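PDB 3HG7: D-isomer specific 2-hydroxyacid dehydrogenase family protein from Aeromonas salmonicida subsp. salmonicida, which probably works as an NAD-dependent oxidoreductase of the D-isomer specific 2-hydroxyacid dehydrogenase family. Local coordinates for residues 242-247 and 269-274; 196-201 and 222-227; 6-11 and 48-53. The protein carries 1 engineered substitution. One frame throughout, in Å; residues are numbered along the deposited sequence.

Contact 1: residues 242-247 and 269-274; sequences TALRTG and WGQPNL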
loop_
_atom_site.group_PDB
_atom_site.type_symbol
_atom_site.label_atom_id
_atom_site.label_comp_id
_atom_site.label_asym_id
_atom_site.label_seq_id
_atom_site.Cartn_x
_atom_site.Cartn_y
_atom_site.Cartn_z
ATOM N N THR A 242 -19.213 5.595 -12.929
ATOM C CA THR A 242 -20.613 5.425 -13.272
ATOM C C THR A 242 -21.337 4.722 -12.132
ATOM O O THR A 242 -22.457 5.078 -11.809
ATOM C CB THR A 242 -20.764 4.684 -14.630
ATOM O OG1 THR A 242 -20.061 5.423 -15.646
ATOM C CG2 THR A 242 -22.242 4.563 -15.027
ATOM N N ALA A 243 -20.673 3.752 -11.504
ATOM C CA ALA A 243 -21.220 3.077 -10.314
ATOM C C ALA A 243 -21.595 4.058 -9.198
ATOM O O ALA A 243 -22.686 3.966 -8.620
ATOM C CB ALA A 243 -20.234 2.042 -9.790
ATOM N N LEU A 244 -20.678 4.990 -8.913
ATOM C CA LEU A 244 -20.870 6.022 -7.895
ATOM C C LEU A 244 -21.901 7.061 -8.316
ATOM O O LEU A 244 -22.573 7.642 -7.473
ATOM C CB LEU A 244 -19.525 6.717 -7.560
ATOM C CG LEU A 244 -18.512 5.859 -6.809
ATOM C CD1 LEU A 244 -17.128 6.515 -6.820
ATOM C CD2 LEU A 244 -18.999 5.625 -5.390
ATOM N N ARG A 245 -22.020 7.293 -9.620
ATOM C CA ARG A 245 -22.984 8.269 -10.136
ATOM C C ARG A 245 -24.444 7.760 -10.187
ATOM O O ARG A 245 -25.387 8.553 -10.159
ATOM C CB ARG A 245 -22.544 8.777 -11.517
ATOM C CG ARG A 245 -21.500 9.880 -11.464
ATOM C CD ARG A 245 -21.001 10.257 -12.854
ATOM N NE ARG A 245 -20.270 11.527 -12.836
ATOM C CZ ARG A 245 -19.467 11.961 -13.808
ATOM N NH1 ARG A 245 -19.262 11.231 -14.903
ATOM N NH2 ARG A 245 -18.854 13.132 -13.679
ATOM N N THR A 246 -24.616 6.442 -10.240
ATOM C CA THR A 246 -25.939 5.843 -10.465
ATOM C C THR A 246 -26.416 4.982 -9.291
ATOM O O THR A 246 -27.297 4.126 -9.451
ATOM C CB THR A 246 -25.969 5.011 -11.783
ATOM O OG1 THR A 246 -25.040 3.918 -11.697
ATOM C CG2 THR A 246 -25.620 5.890 -12.995
ATOM N N GLY A 247 -25.827 5.206 -8.119
ATOM C CA GLY A 247 -26.254 4.535 -6.890
ATOM C C GLY A 247 -25.944 3.051 -6.819
ATOM O O GLY A 247 -26.629 2.301 -6.118
ATOM N N TRP A 269 -11.408 13.464 -9.264
ATOM C CA TRP A 269 -11.297 14.543 -8.278
ATOM C C TRP A 269 -12.652 15.098 -7.865
ATOM O O TRP A 269 -12.935 15.243 -6.667
ATOM C CB TRP A 269 -10.430 15.689 -8.814
ATOM C CG TRP A 269 -8.942 15.390 -8.996
ATOM C CD1 TRP A 269 -8.293 15.168 -10.174
ATOM C CD2 TRP A 269 -7.932 15.333 -7.969
ATOM N NE1 TRP A 269 -6.948 14.969 -9.955
ATOM C CE2 TRP A 269 -6.699 15.064 -8.611
ATOM C CE3 TRP A 269 -7.952 15.475 -6.573
ATOM C CZ2 TRP A 269 -5.498 14.932 -7.905
ATOM C CZ3 TRP A 269 -6.751 15.343 -5.870
ATOM C CH2 TRP A 269 -5.548 15.075 -6.537
ATOM N N GLY A 270 -13.491 15.386 -8.861
ATOM C CA GLY A 270 -14.758 16.077 -8.650
ATOM C C GLY A 270 -15.958 15.281 -8.159
ATOM O O GLY A 270 -16.948 15.873 -7.731
ATOM N N GLN A 271 -15.871 13.952 -8.204
ATOM C CA GLN A 271 -16.989 13.065 -7.840
ATOM C C GLN A 271 -17.306 13.143 -6.348
ATOM O O GLN A 271 -16.444 12.821 -5.532
ATOM C CB GLN A 271 -16.656 11.620 -8.249
ATOM C CG GLN A 271 -17.803 10.609 -8.064
ATOM C CD GLN A 271 -19.079 11.007 -8.796
ATOM O OE1 GLN A 271 -19.031 11.604 -9.874
ATOM N NE2 GLN A 271 -20.226 10.679 -8.205
ATOM N N PRO A 272 -18.550 13.554 -5.982
ATOM C CA PRO A 272 -18.891 13.879 -4.587
ATOM C C PRO A 272 -18.723 12.750 -3.568
ATOM O O PRO A 272 -18.409 13.027 -2.401
ATOM C CB PRO A 272 -20.355 14.347 -4.677
ATOM C CG PRO A 272 -20.501 14.815 -6.077
ATOM C CD PRO A 272 -19.659 13.888 -6.893
ATOM N N ASN A 273 -18.923 11.505 -3.992
ATOM C CA ASN A 273 -18.826 10.347 -3.103
ATOM C C ASN A 273 -17.584 9.512 -3.403
ATOM O O ASN A 273 -17.563 8.291 -3.232
ATOM C CB ASN A 273 -20.117 9.500 -3.162
ATOM C CG ASN A 273 -20.484 9.107 -4.573
ATOM O OD1 ASN A 273 -19.907 9.611 -5.547
ATOM N ND2 ASN A 273 -21.453 8.205 -4.701
ATOM N N LEU A 274 -16.531 10.200 -3.831
ATOM C CA LEU A 274 -15.247 9.578 -4.034
ATOM C C LEU A 274 -14.278 10.376 -3.167
ATOM O O LEU A 274 -14.267 11.588 -3.244
ATOM C CB LEU A 274 -14.813 9.687 -5.506
ATOM C CG LEU A 274 -13.697 8.758 -6.007
ATOM C CD1 LEU A 274 -13.474 8.927 -7.509
ATOM C CD2 LEU A 274 -12.394 8.982 -5.315
#
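In the Rossmann-type NAD-binding domain, the C-terminal end of helix 237-245 meets the type I turn Gln271-Leu274 that leads into edge strand 274-276. Leu244 and Asn273 form the centre of the contact. Asn273 ND2 donates to Leu244 O at 3.0 Å, with an N-H...O angle of 168°, and the acceptor lies in the amide plane. The bond therefore ties a carbonyl in the last turn of the helix to the turn. Asn273 ND2 also bonds to Gly250 O, just before strand 251-254, so one amide nitrogen joins helix, turn and strand region.

The amide of Asn273 is held from its other end too. Gln271 NE2 donates to Asn273 OD1 at 2.9 Å. The Gln271 chain bends at chi2 (56°), and this brings its amide back over the turn.

The Leu244 and Asn273 side chains run alongside one another, heading opposite ways. Leu244 CB lies 3.5 Å from Asn273 OD1, and Leu244 CD1 meets Leu274 CB at 4.1 Å. Arg245 extends past the Gln271 amide, with the guanidinium and amide planes 79° apart. Arg245 CG lies 3.6 Å from Gln271 NE2, and Arg245 NE is 3.2 Å from Gln271 OE1.

Contact 2: residues 196-201 and 222-227; sequences DVIVSV and PGAILF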
loop_
_atom_site.group_PDB
_atom_site.type_symbol
_atom_site.label_atom_id
_atom_site.label_comp_id
_atom_site.label_asym_id
_atom_site.label_seq_id
_atom_site.Cartn_x
_atom_site.Cartn_y
_atom_site.Cartn_z
ATOM N N ASP A 196 -20.845 -4.559 3.667
ATOM C CA ASP A 196 -21.138 -3.150 3.929
ATOM C C ASP A 196 -19.919 -2.301 3.600
ATOM O O ASP A 196 -20.044 -1.168 3.108
ATOM C CB ASP A 196 -21.544 -2.957 5.383
ATOM C CG ASP A 196 -22.796 -3.719 5.718
ATOM O OD1 ASP A 196 -23.769 -3.587 4.935
ATOM O OD2 ASP A 196 -22.793 -4.470 6.724
ATOM N N VAL A 197 -18.753 -2.868 3.898
ATOM C CA VAL A 197 -17.474 -2.226 3.636
ATOM C C VAL A 197 -16.641 -3.261 2.893
ATOM O O VAL A 197 -16.628 -4.444 3.275
ATOM C CB VAL A 197 -16.752 -1.818 4.939
ATOM C CG1 VAL A 197 -15.482 -1.025 4.616
ATOM C CG2 VAL A 197 -17.660 -0.954 5.829
ATOM N N ILE A 198 -15.965 -2.821 1.837
ATOM C CA ILE A 198 -15.082 -3.678 1.052
ATOM C C ILE A 198 -13.691 -3.069 1.040
ATOM O O ILE A 198 -13.537 -1.873 0.749
ATOM C CB ILE A 198 -15.562 -3.823 -0.409
ATOM C CG1 ILE A 198 -17.028 -4.260 -0.475
ATOM C CG2 ILE A 198 -14.719 -4.870 -1.142
ATOM C CD1 ILE A 198 -17.740 -3.763 -1.708
ATOM N N VAL A 199 -12.682 -3.878 1.368
ATOM C CA VAL A 199 -11.300 -3.394 1.349
ATOM C C VAL A 199 -10.494 -4.252 0.374
ATOM O O VAL A 199 -10.236 -5.427 0.641
ATOM C CB VAL A 199 -10.654 -3.356 2.773
ATOM C CG1 VAL A 199 -9.210 -2.864 2.699
ATOM C CG2 VAL A 199 -11.405 -2.376 3.675
ATOM N N SER A 200 -10.141 -3.659 -0.760
ATOM C CA SER A 200 -9.249 -4.283 -1.740
ATOM C C SER A 200 -7.762 -3.999 -1.467
ATOM O O SER A 200 -7.304 -2.852 -1.495
ATOM C CB SER A 200 -9.639 -3.844 -3.153
ATOM O OG SER A 200 -8.946 -4.608 -4.127
ATOM N N VAL A 201 -7.015 -5.049 -1.153
ATOM C CA VAL A 201 -5.598 -4.909 -0.879
ATOM C C VAL A 201 -4.869 -5.956 -1.715
ATOM O O VAL A 201 -4.055 -6.713 -1.194
ATOM C CB VAL A 201 -5.224 -5.179 0.599
ATOM C CG1 VAL A 201 -4.022 -4.299 1.002
ATOM C CG2 VAL A 201 -6.386 -4.989 1.542
ATOM N N PRO A 222 -26.191 -0.768 -2.495
ATOM C CA PRO A 222 -26.453 0.667 -2.543
ATOM C C PRO A 222 -25.559 1.526 -1.654
ATOM O O PRO A 222 -25.148 2.604 -2.072
ATOM C CB PRO A 222 -27.904 0.768 -2.045
ATOM C CG PRO A 222 -28.152 -0.527 -1.298
ATOM C CD PRO A 222 -27.409 -1.512 -2.126
ATOM N N GLY A 223 -25.290 1.066 -0.435
ATOM C CA GLY A 223 -24.611 1.887 0.568
ATOM C C GLY A 223 -23.244 1.355 0.957
ATOM O O GLY A 223 -22.700 1.727 1.995
ATOM N N ALA A 224 -22.679 0.498 0.119
ATOM C CA ALA A 224 -21.386 -0.099 0.406
ATOM C C ALA A 224 -20.287 0.928 0.208
ATOM O O ALA A 224 -20.410 1.827 -0.614
ATOM C CB ALA A 224 -21.125 -1.277 -0.492
ATOM N N ILE A 225 -19.220 0.762 0.970
ATOM C CA ILE A 225 -18.077 1.656 0.896
ATOM C C ILE A 225 -16.964 0.757 0.418
ATOM O O ILE A 225 -16.688 -0.270 1.029
ATOM C CB ILE A 225 -17.738 2.262 2.280
ATOM C CG1 ILE A 225 -18.931 3.094 2.774
ATOM C CG2 ILE A 225 -16.455 3.123 2.198
ATOM C CD1 ILE A 225 -18.924 3.431 4.259
ATOM N N LEU A 226 -16.329 1.147 -0.673
ATOM C CA LEU A 226 -15.197 0.404 -1.223
ATOM C C LEU A 226 -13.890 1.145 -1.033
ATOM O O LEU A 226 -13.801 2.280 -1.458
ATOM C CB LEU A 226 -15.402 0.193 -2.724
ATOM C CG LEU A 226 -14.222 -0.397 -3.518
ATOM C CD1 LEU A 226 -13.863 -1.792 -3.021
ATOM C CD2 LEU A 226 -14.548 -0.426 -4.996
ATOM N N PHE A 227 -12.896 0.488 -0.424
ATOM C CA PHE A 227 -11.515 1.013 -0.317
ATOM C C PHE A 227 -10.615 0.297 -1.300
ATOM O O PHE A 227 -10.627 -0.948 -1.367
ATOM C CB PHE A 227 -10.915 0.728 1.058
ATOM C CG PHE A 227 -11.494 1.556 2.176
ATOM C CD1 PHE A 227 -10.744 2.564 2.749
ATOM C CD2 PHE A 227 -12.764 1.281 2.689
ATOM C CE1 PHE A 227 -11.271 3.343 3.796
ATOM C CE2 PHE A 227 -13.299 2.036 3.726
ATOM C CZ PHE A 227 -12.540 3.061 4.293
#
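Val197 and Val199 meet the ring of Phe227 on one face of the parallel sheet, where strands 197-200 and 225-228 run side by side. Both are inner strands of the Rossmann-type domain. The CD2-CE2 edge of the ring lies against the methyls of the two valines, which follow one another on the same face of strand 197-200. Phe227 CE2 lies 3.9 Å from Val197 CG1, and Phe227 CD2 lies 4.0 Å from Val199 CG2. Both methyls approach the ring obliquely. Chi1 (-72°) sets Phe227 CG anti to the carbonyl carbon, and chi2 (-108°) turns the CD2-CE2 edge to strand 197-200. Ile198 O lies near the ring plane at that edge. Ile225 shares this face, and helix 100-115 packs on it through Leu111, Leu114 and His110.

The other face carries Ile198 and Leu226. Leu226 CD1 is the bump here. Leu226 CD1 lies against the CB-CG2 bond of Ile198, 3.7 Å from each atom. Ile198 CD1 reaches the other way, to Ala224 CB at 4.4 Å.

Between the two faces runs a parallel ladder. Ile198 gives its N-H to Ile225 O, and Ile198 O takes one from Phe227 N, the latter at 2.7 Å and 175°. Ile225 N to Asp196 O and Ser200 N to Phe227 O complete the set. The Asp196 carboxylate turns away to Thr142 N and Lys221. Where side chains touch each other across the strands they are apolar. The polar links across the contact are the four backbone bonds, consistent with a sheet interior.

Contact 3: residues 6-11 and 48-53; sequences RTLLLL and AHILMA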
loop_
_atom_site.group_PDB
_atom_site.type_symbol
_atom_site.label_atom_id
_atom_site.label_comp_id
_atom_site.label_asym_id
_atom_site.label_seq_id
_atom_site.Cartn_x
_atom_site.Cartn_y
_atom_site.Cartn_z
ATOM N N ARG A 6 32.712 -2.787 2.428
ATOM C CA ARG A 6 31.601 -2.536 1.517
ATOM C C ARG A 6 31.136 -1.102 1.670
ATOM O O ARG A 6 31.378 -0.469 2.702
ATOM C CB ARG A 6 30.413 -3.478 1.755
ATOM C CG ARG A 6 30.664 -4.929 1.291
ATOM C CD ARG A 6 29.413 -5.760 1.501
ATOM N NE ARG A 6 29.624 -7.191 1.235
ATOM C CZ ARG A 6 29.994 -8.085 2.146
ATOM N NH1 ARG A 6 30.089 -9.370 1.818
ATOM N NH2 ARG A 6 30.264 -7.710 3.388
ATOM N N THR A 7 30.455 -0.618 0.637
ATOM C CA THR A 7 29.876 0.730 0.614
ATOM C C THR A 7 28.366 0.645 0.430
ATOM O O THR A 7 27.906 -0.063 -0.452
ATOM C CB THR A 7 30.489 1.540 -0.528
ATOM O OG1 THR A 7 31.889 1.760 -0.256
ATOM C CG2 THR A 7 29.795 2.938 -0.668
ATOM N N LEU A 8 27.633 1.334 1.294
ATOM C CA LEU A 8 26.185 1.498 1.182
ATOM C C LEU A 8 25.952 2.923 0.675
ATOM O O LEU A 8 26.547 3.864 1.200
ATOM C CB LEU A 8 25.527 1.373 2.547
ATOM C CG LEU A 8 24.075 1.886 2.691
ATOM C CD1 LEU A 8 23.104 1.101 1.786
ATOM C CD2 LEU A 8 23.650 1.771 4.143
ATOM N N LEU A 9 25.093 3.073 -0.329
ATOM C CA LEU A 9 24.665 4.415 -0.748
ATOM C C LEU A 9 23.200 4.621 -0.370
ATOM O O LEU A 9 22.377 3.789 -0.723
ATOM C CB LEU A 9 24.853 4.624 -2.259
ATOM C CG LEU A 9 24.391 6.002 -2.815
ATOM C CD1 LEU A 9 25.190 7.140 -2.185
ATOM C CD2 LEU A 9 24.606 6.040 -4.347
ATOM N N LEU A 10 22.898 5.758 0.292
ATOM C CA LEU A 10 21.532 6.126 0.691
ATOM C C LEU A 10 21.009 7.117 -0.340
ATOM O O LEU A 10 21.639 8.144 -0.565
ATOM C CB LEU A 10 21.551 6.805 2.065
ATOM C CG LEU A 10 22.061 5.898 3.198
ATOM C CD1 LEU A 10 22.117 6.677 4.467
ATOM C CD2 LEU A 10 21.083 4.724 3.352
ATOM N N LEU A 11 19.918 6.747 -1.002
ATOM C CA LEU A 11 19.299 7.546 -2.057
ATOM C C LEU A 11 17.772 7.590 -1.772
ATOM O O LEU A 11 16.922 7.119 -2.582
ATOM C CB LEU A 11 19.602 6.915 -3.402
ATOM C CG LEU A 11 19.088 7.523 -4.692
ATOM C CD1 LEU A 11 19.646 8.919 -4.869
ATOM C CD2 LEU A 11 19.546 6.622 -5.830
ATOM N N ALA A 48 28.854 1.698 -4.971
ATOM C CA ALA A 48 27.977 1.092 -3.949
ATOM C C ALA A 48 27.820 -0.402 -4.161
ATOM O O ALA A 48 27.342 -0.852 -5.220
ATOM C CB ALA A 48 26.620 1.758 -3.976
ATOM N N HIS A 49 28.223 -1.172 -3.158
ATOM C CA HIS A 49 27.818 -2.575 -3.098
ATOM C C HIS A 49 26.379 -2.764 -2.637
ATOM O O HIS A 49 25.732 -3.712 -3.057
ATOM C CB HIS A 49 28.757 -3.362 -2.196
ATOM C CG HIS A 49 30.192 -3.120 -2.511
ATOM N ND1 HIS A 49 30.926 -2.154 -1.860
ATOM C CD2 HIS A 49 31.015 -3.661 -3.443
ATOM C CE1 HIS A 49 32.158 -2.137 -2.354
ATOM N NE2 HIS A 49 32.233 -3.029 -3.323
ATOM N N ILE A 50 25.896 -1.861 -1.789
ATOM C CA ILE A 50 24.540 -1.969 -1.237
ATOM C C ILE A 50 23.866 -0.658 -1.512
ATOM O O ILE A 50 24.495 0.376 -1.392
ATOM C CB ILE A 50 24.563 -2.217 0.302
ATOM C CG1 ILE A 50 25.400 -3.487 0.598
ATOM C CG2 ILE A 50 23.119 -2.452 0.837
ATOM C CD1 ILE A 50 25.495 -3.805 2.067
ATOM N N LEU A 51 22.584 -0.689 -1.861
ATOM C CA LEU A 51 21.844 0.562 -2.057
ATOM C C LEU A 51 20.544 0.524 -1.222
ATOM O O LEU A 51 19.845 -0.504 -1.186
ATOM C CB LEU A 51 21.498 0.694 -3.540
ATOM C CG LEU A 51 20.735 1.954 -3.960
ATOM C CD1 LEU A 51 21.645 3.178 -3.858
ATOM C CD2 LEU A 51 20.219 1.773 -5.388
ATOM N N MET A 52 20.216 1.626 -0.546
ATOM C CA MET A 52 18.862 1.746 0.041
ATOM C C MET A 52 18.234 3.019 -0.526
ATOM O O MET A 52 18.823 4.097 -0.385
ATOM C CB MET A 52 18.907 1.824 1.561
ATOM C CG MET A 52 17.480 1.988 2.194
ATOM S SD MET A 52 17.067 1.093 3.740
ATOM C CE MET A 52 18.270 1.884 4.777
ATOM N N ALA A 53 17.085 2.879 -1.178
ATOM C CA ALA A 53 16.538 3.974 -2.012
ATOM C C ALA A 53 15.090 3.750 -2.312
ATOM O O ALA A 53 14.580 2.639 -2.164
ATOM C CB ALA A 53 17.286 4.045 -3.346
#
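Leu8 and Ile50, with Leu10 and Met52, pair on one face of two parallel strands, 6-11 and 50-53. Leu9, Leu11, Leu51 and Ala53 lie on the other.

Backbone bonds form the ladder. Leu9 N binds Ile50 O, and Met52 N binds Leu9 O. Leu11 N binds Met52 O at 2.9 Å and 175°. At the start, Thr7 O accepts from Ile50 N at 3.0 Å and weakly from His49 N.

One side chain extends the ladder. His49 ND1 accepts from Thr7 N at 3.0 Å, with the donor near the ring plane. This is consistent with an ND1 that carries no proton. His49 CG is anti to its carbonyl carbon (chi1 -49°), which brings ND1 back to strand 6-11.

Apolar contacts occur on both faces. Leu8 CD1 leans across to Ile50 CG2 at 3.7 Å. Leu10 and Met52 run together in the same direction, with Leu10 CD2 4.0 Å from Met52 CB. On the other face Leu9 CB touches both Ala48 CB (3.8 Å) and Leu51 CD1. Leu11 CB meets Ala53 CB at 3.7 Å.

Helices 15-24 and 286-301 pack on the Ile50 and Met52 face. Strands 30-34 and 70-73 flank the pair. The strand order 2-1-3-4-5 is that of a flavodoxin-like alpha/beta domain, as in the substrate-binding domains of this dehydrogenase family.

Contacts 1 and 2 lie in the same NAD-binding domain, with centres 14 Å apart. Contact 3 sits in the other domain, on the opposite side of the chain's centre, its centre about 41 Å from that of contact 2. Contacts 2 and 3 do the same job in two separate sheets: each joins neighbouring parallel strands through a backbone ladder with apolar side chains on both faces. Contact 3 adds a histidine to its ladder. Contact 1 joins a helix end to a turn near the sheet edge, and its crossing hydrogen bond comes from a side-chain amide. Helix 237-245 is the next regular element after strand 225-228. Buried residues dominate all three, least so in contact 1, where Arg245 is exposed.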